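Local atomic coordinates of Exo-beta-1,3-glucanase (Streptomyces sp. SirexAA-E, PDB entry 4PEY), a protein that hydrolyses laminarin and laminarioligosaccharides as a secreted exo-beta-1,3-glucanase, cutting from the non-reducing end and producing glucose and laminaribiose. Residues A[176-181]-A[429-434]; A[262-267]-A[273-278]. The protein carries 1 engineered substitution. All coordinates share one frame; numbering follows the deposited sequence.

Contact 1: residues A[176-181]-A[429-434]; sequences YTRDSS and LATGLF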
loop_
_atom_site.group_PDB
_atom_site.type_symbol
_atom_site.label_atom_id
_atom_site.label_comp_id
_atom_site.label_asym_id
_atom_site.label_seq_id
_atom_site.Cartn_x
_atom_site.Cartn_y
_atom_site.Cartn_z
ATOM N N TYR A 176 -0.989 10.265 -1.245
ATOM C CA TYR A 176 -2.416 10.072 -0.986
ATOM C C TYR A 176 -2.715 10.168 0.504
ATOM O O TYR A 176 -2.069 9.512 1.320
ATOM C CB TYR A 176 -2.911 8.718 -1.519
ATOM C CG TYR A 176 -4.390 8.469 -1.254
ATOM C CD1 TYR A 176 -5.355 9.405 -1.632
ATOM C CD2 TYR A 176 -4.820 7.305 -0.624
ATOM C CE1 TYR A 176 -6.707 9.175 -1.395
ATOM C CE2 TYR A 176 -6.172 7.066 -0.386
ATOM C CZ TYR A 176 -7.107 8.000 -0.775
ATOM O OH TYR A 176 -8.441 7.749 -0.533
ATOM N N THR A 177 -3.704 10.985 0.847
ATOM C CA THR A 177 -4.163 11.128 2.222
ATOM C C THR A 177 -5.665 10.898 2.232
ATOM O O THR A 177 -6.379 11.507 1.421
ATOM C CB THR A 177 -3.856 12.543 2.788
ATOM O OG1 THR A 177 -2.475 12.866 2.581
ATOM C CG2 THR A 177 -4.202 12.645 4.282
ATOM N N ARG A 178 -6.166 10.035 3.117
ATOM C CA ARG A 178 -7.624 9.929 3.249
ATOM C C ARG A 178 -8.113 9.956 4.686
ATOM O O ARG A 178 -7.417 9.536 5.617
ATOM C CB ARG A 178 -8.178 8.679 2.554
ATOM C CG ARG A 178 -7.921 7.373 3.233
ATOM C CD ARG A 178 -8.937 6.264 2.817
ATOM N NE ARG A 178 -8.610 5.051 3.559
ATOM C CZ ARG A 178 -8.916 4.850 4.842
ATOM N NH1 ARG A 178 -9.624 5.751 5.519
ATOM N NH2 ARG A 178 -8.514 3.743 5.450
ATOM N N ASP A 179 -9.313 10.512 4.837
ATOM C CA ASP A 179 -10.100 10.423 6.065
ATOM C C ASP A 179 -9.265 10.824 7.272
ATOM O O ASP A 179 -9.046 10.046 8.198
ATOM C CB ASP A 179 -10.677 9.012 6.189
ATOM C CG ASP A 179 -11.523 8.645 4.983
ATOM O OD1 ASP A 179 -11.996 9.581 4.302
ATOM O OD2 ASP A 179 -11.707 7.446 4.700
ATOM N N SER A 180 -8.794 12.064 7.216
ATOM C CA SER A 180 -7.802 12.585 8.144
ATOM C C SER A 180 -8.083 14.053 8.434
ATOM O O SER A 180 -9.019 14.640 7.887
ATOM C CB SER A 180 -6.385 12.432 7.562
ATOM O OG SER A 180 -5.970 11.073 7.486
ATOM N N SER A 181 -7.256 14.633 9.291
ATOM C CA SER A 181 -7.294 16.053 9.597
ATOM C C SER A 181 -5.871 16.593 9.552
ATOM O O SER A 181 -4.973 16.005 10.149
ATOM C CB SER A 181 -7.918 16.284 10.978
ATOM O OG SER A 181 -7.766 17.625 11.402
ATOM N N LEU A 429 -13.574 -0.571 -5.343
ATOM C CA LEU A 429 -13.000 0.729 -5.009
ATOM C C LEU A 429 -11.537 0.541 -4.629
ATOM O O LEU A 429 -11.224 -0.268 -3.750
ATOM C CB LEU A 429 -13.760 1.391 -3.844
ATOM C CG LEU A 429 -13.117 2.669 -3.288
ATOM C CD1 LEU A 429 -13.147 3.802 -4.322
ATOM C CD2 LEU A 429 -13.784 3.098 -1.991
ATOM N N ALA A 430 -10.656 1.285 -5.292
ATOM C CA ALA A 430 -9.236 1.330 -4.943
ATOM C C ALA A 430 -8.900 2.723 -4.428
ATOM O O ALA A 430 -9.119 3.722 -5.120
ATOM C CB ALA A 430 -8.356 0.976 -6.150
ATOM N N THR A 431 -8.399 2.788 -3.201
ATOM C CA THR A 431 -7.930 4.044 -2.625
ATOM C C THR A 431 -6.442 3.907 -2.279
ATOM O O THR A 431 -6.070 3.128 -1.394
ATOM C CB THR A 431 -8.765 4.441 -1.372
ATOM O OG1 THR A 431 -8.799 3.356 -0.432
ATOM C CG2 THR A 431 -10.204 4.776 -1.766
ATOM N N GLY A 432 -5.579 4.632 -2.993
ATOM C CA GLY A 432 -4.146 4.510 -2.767
ATOM C C GLY A 432 -3.536 3.332 -3.509
ATOM O O GLY A 432 -2.995 2.408 -2.897
ATOM N N LEU A 433 -3.611 3.377 -4.836
ATOM C CA LEU A 433 -3.187 2.272 -5.685
ATOM C C LEU A 433 -1.804 2.538 -6.290
ATOM O O LEU A 433 -1.632 3.495 -7.032
ATOM C CB LEU A 433 -4.225 2.055 -6.790
ATOM C CG LEU A 433 -4.038 0.941 -7.820
ATOM C CD1 LEU A 433 -4.081 -0.402 -7.135
ATOM C CD2 LEU A 433 -5.132 1.034 -8.889
ATOM N N PHE A 434 -0.823 1.702 -5.952
ATOM C CA PHE A 434 0.551 1.866 -6.433
ATOM C C PHE A 434 0.939 0.588 -7.169
ATOM O O PHE A 434 1.004 -0.471 -6.544
ATOM C CB PHE A 434 1.544 2.081 -5.277
ATOM C CG PHE A 434 1.280 3.288 -4.398
ATOM C CD1 PHE A 434 0.223 3.302 -3.498
ATOM C CD2 PHE A 434 2.160 4.371 -4.408
ATOM C CE1 PHE A 434 0.008 4.391 -2.668
ATOM C CE2 PHE A 434 1.972 5.458 -3.569
ATOM C CZ PHE A 434 0.890 5.471 -2.689
#

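Contact 2: residues A[262-267]-A[273-278]; sequences QFYVVK and ETINAA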
loop_
_atom_site.group_PDB
_atom_site.type_symbol
_atom_site.label_atom_id
_atom_site.label_comp_id
_atom_site.label_asym_id
_atom_site.label_seq_id
_atom_site.Cartn_x
_atom_site.Cartn_y
_atom_site.Cartn_z
ATOM N N GLN A 262 -9.222 -16.074 19.641
ATOM C CA GLN A 262 -10.001 -16.410 18.451
ATOM C C GLN A 262 -9.142 -16.307 17.191
ATOM O O GLN A 262 -9.646 -16.426 16.071
ATOM C CB GLN A 262 -11.238 -15.514 18.348
ATOM C CG GLN A 262 -12.274 -15.812 19.433
ATOM C CD GLN A 262 -13.465 -14.872 19.401
ATOM O OE1 GLN A 262 -13.705 -14.182 18.410
ATOM N NE2 GLN A 262 -14.217 -14.840 20.495
ATOM N N PHE A 263 -7.839 -16.105 17.388
ATOM C CA PHE A 263 -6.865 -16.058 16.297
ATOM C C PHE A 263 -5.913 -17.242 16.357
ATOM O O PHE A 263 -5.421 -17.582 17.433
ATOM C CB PHE A 263 -6.033 -14.767 16.350
ATOM C CG PHE A 263 -6.743 -13.561 15.825
ATOM C CD1 PHE A 263 -7.733 -12.940 16.572
ATOM C CD2 PHE A 263 -6.401 -13.030 14.588
ATOM C CE1 PHE A 263 -8.384 -11.818 16.086
ATOM C CE2 PHE A 263 -7.048 -11.915 14.089
ATOM C CZ PHE A 263 -8.042 -11.305 14.837
ATOM N N TYR A 264 -5.646 -17.861 15.209
ATOM C CA TYR A 264 -4.491 -18.741 15.093
ATOM C C TYR A 264 -3.261 -17.857 14.938
ATOM O O TYR A 264 -3.178 -17.066 13.997
ATOM C CB TYR A 264 -4.625 -19.699 13.903
ATOM C CG TYR A 264 -3.401 -20.560 13.667
ATOM C CD1 TYR A 264 -2.812 -21.267 14.704
ATOM C CD2 TYR A 264 -2.841 -20.677 12.400
ATOM C CE1 TYR A 264 -1.691 -22.063 14.483
ATOM C CE2 TYR A 264 -1.724 -21.461 12.175
ATOM C CZ TYR A 264 -1.153 -22.153 13.216
ATOM O OH TYR A 264 -0.043 -22.941 12.991
ATOM N N VAL A 265 -2.336 -17.962 15.884
ATOM C CA VAL A 265 -1.124 -17.157 15.869
ATOM C C VAL A 265 -0.085 -17.892 15.045
ATOM O O VAL A 265 0.509 -18.871 15.501
ATOM C CB VAL A 265 -0.619 -16.879 17.299
ATOM C CG1 VAL A 265 0.677 -16.081 17.283
ATOM C CG2 VAL A 265 -1.692 -16.138 18.094
ATOM N N VAL A 266 0.093 -17.436 13.805
ATOM C CA VAL A 266 0.970 -18.105 12.851
ATOM C C VAL A 266 2.422 -17.747 13.138
ATOM O O VAL A 266 2.772 -16.572 13.259
ATOM C CB VAL A 266 0.630 -17.722 11.392
ATOM C CG1 VAL A 266 1.412 -18.601 10.416
ATOM C CG2 VAL A 266 -0.869 -17.830 11.139
ATOM N N LYS A 267 3.256 -18.773 13.255
ATOM C CA LYS A 267 4.676 -18.598 13.509
ATOM C C LYS A 267 5.475 -19.454 12.529
ATOM O O LYS A 267 4.933 -20.398 11.954
ATOM C CB LYS A 267 4.994 -18.945 14.971
ATOM C CG LYS A 267 4.598 -17.823 15.926
ATOM C CD LYS A 267 4.831 -18.155 17.388
ATOM C CE LYS A 267 3.709 -18.989 17.945
ATOM N NZ LYS A 267 3.775 -19.019 19.434
ATOM N N GLU A 273 -1.552 -26.138 5.167
ATOM C CA GLU A 273 -2.555 -27.084 5.644
ATOM C C GLU A 273 -3.076 -26.689 7.028
ATOM O O GLU A 273 -4.285 -26.695 7.271
ATOM C CB GLU A 273 -1.987 -28.506 5.689
ATOM C CG GLU A 273 -3.029 -29.575 6.004
ATOM C CD GLU A 273 -2.449 -30.982 5.994
ATOM O OE1 GLU A 273 -1.651 -31.288 5.082
ATOM O OE2 GLU A 273 -2.794 -31.782 6.893
ATOM N N THR A 274 -2.171 -26.345 7.937
ATOM C CA THR A 274 -2.588 -25.974 9.289
ATOM C C THR A 274 -3.303 -24.624 9.284
ATOM O O THR A 274 -4.337 -24.459 9.932
ATOM C CB THR A 274 -1.396 -25.924 10.261
ATOM O OG1 THR A 274 -0.808 -27.227 10.363
ATOM C CG2 THR A 274 -1.850 -25.490 11.642
ATOM N N ILE A 275 -2.757 -23.663 8.548
ATOM C CA ILE A 275 -3.383 -22.352 8.430
ATOM C C ILE A 275 -4.809 -22.492 7.885
ATOM O O ILE A 275 -5.757 -21.878 8.401
ATOM C CB ILE A 275 -2.550 -21.425 7.519
ATOM C CG1 ILE A 275 -1.230 -21.055 8.208
ATOM C CG2 ILE A 275 -3.338 -20.169 7.150
ATOM C CD1 ILE A 275 -0.180 -20.503 7.264
ATOM N N ASN A 276 -4.967 -23.326 6.861
ATOM C CA ASN A 276 -6.283 -23.519 6.266
ATOM C C ASN A 276 -7.254 -24.216 7.210
ATOM O O ASN A 276 -8.437 -23.861 7.263
ATOM C CB ASN A 276 -6.161 -24.292 4.953
ATOM C CG ASN A 276 -5.556 -23.445 3.844
ATOM O OD1 ASN A 276 -5.470 -22.216 3.960
ATOM N ND2 ASN A 276 -5.136 -24.090 2.766
ATOM N N ALA A 277 -6.751 -25.193 7.962
ATOM C CA ALA A 277 -7.560 -25.879 8.968
ATOM C C ALA A 277 -8.050 -24.900 10.033
ATOM O O ALA A 277 -9.186 -24.996 10.497
ATOM C CB ALA A 277 -6.768 -27.008 9.610
ATOM N N ALA A 278 -7.190 -23.957 10.414
ATOM C CA ALA A 278 -7.554 -22.958 11.415
ATOM C C ALA A 278 -8.759 -22.138 10.960
ATOM O O ALA A 278 -9.705 -21.934 11.722
ATOM C CB ALA A 278 -6.369 -22.042 11.716
#

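Contact 1: residues A[176-181]-A[429-434]
Y176 and T431 meet because of their first torsions: the tyrosine swings its CG opposite its own N (chi1 179°), sending the ring out toward 429-434, while in T431 a chi1 of 53° puts CG2 beside the backbone N, 3.7 Å from Y176 OH, and gives OG1 to D397. The contact illustrates how the two beta-helical domains of a family 55 glycoside hydrolase pack: one side chain of the first domain is laid against a corner where a coil of the second changes direction. The phenol oxygen Y176 OH rests 3.4 Å from T431 CB, with the two side chains passing at a slant. Further down the ring, Y176 CD2 approaches G432 CA to 3.6 Å, and Y176 CE2 lies equally near G432 N, so the tyrosine covers the turning backbone as well as the threonine. G432 has a positive phi, and a beta carbon on it would be pressed against the carbonyl O of T431 and stand 3.1 Å from Y176 CD2. The hydroxyl of the buried tyrosine is hydrogen-bonded to S195 on strand 191-198, which ties down the far end of the ring. A leucine in place of Y176 would probably leave S195 without this partner and open a gap over the T431-G432 corner. One polar link between the domains is made by D397, whose OD1 hydrogen-bonds T431 OG1 and whose OD2 forms a salt bridge with R178. The guanidinium also pairs with E221, so its charge is probably well balanced by surrounding carboxylates. Within its own segment, R178 NH1 forms a salt bridge with D179 OD2 at 2.8 Å, the hydrogen bond clearly bent and meeting the carboxylate on its anti side, 26° out of its plane.

Contact 2: residues A[262-267]-A[273-278]
Apolar packing around Y264 carries most of this contact, in which a short strand is covered by the helix that follows it, running nearly antiparallel to it at 165° with the axes 9.5 Å apart at closest approach. Three helix residues share the tyrosine. At the root of its side chain, Y264 CB touches A278 CB at 3.6 Å; the small alanine lets strand and helix come together here. Midway along, I275 CG1 sits 4.0 Å from Y264 CE2, at the ring edge and close to the ring plane. The isoleucine then extends beyond the ring, and its CD1 meets V266 CG1 at 4.0 Å, the two side chains crossing at about a right angle. The contact thus follows every second residue of the strand and steps along one side of the helix.

A different kind of approach occurs at the end of the phenol. T274 has chi1 -62°, which leaves CG2 anti to the backbone N and brings that methyl, not the hydroxyl, 3.4 Å from Y264 OH: a van der Waals touch between a methyl and a polar oxygen.

Backbone bonds hold the helical side in shape, with A277 N donating to E273 O and A278 N to T274 O.

The strand-helix pair opens the second beta-helical domain. Strand 263-266 lies parallel to strand 284-287, whose L285 touches both Y264 and I275, while the side chain of N276 hydrogen-bonds the backbone of P297 and of E299, at the start of strand 298-300, consistent with helix 272-280 capping the first coil.

Overall arrangement
The modelled N-terminal residues run beside strand 263-266 before the chain builds the first beta-helical domain, within which 176-181 provides the early half of contact 1. After strand 255-259 it enters the second domain, where contact 2 closes a short loop of five residues between strand 263-266 and helix 272-280. Only after winding through further coils does it reach 429-434 and complete contact 1, enclosing 247 residues. Contact 2 is nested inside the large loop, without crossing it. Their centres are 31 Å apart and their nearest atoms about 18 Å. The pair illustrates two scales of assembly: contact 2 joins the first strand of the second domain to the following helix, whereas contact 1 joins the two domains.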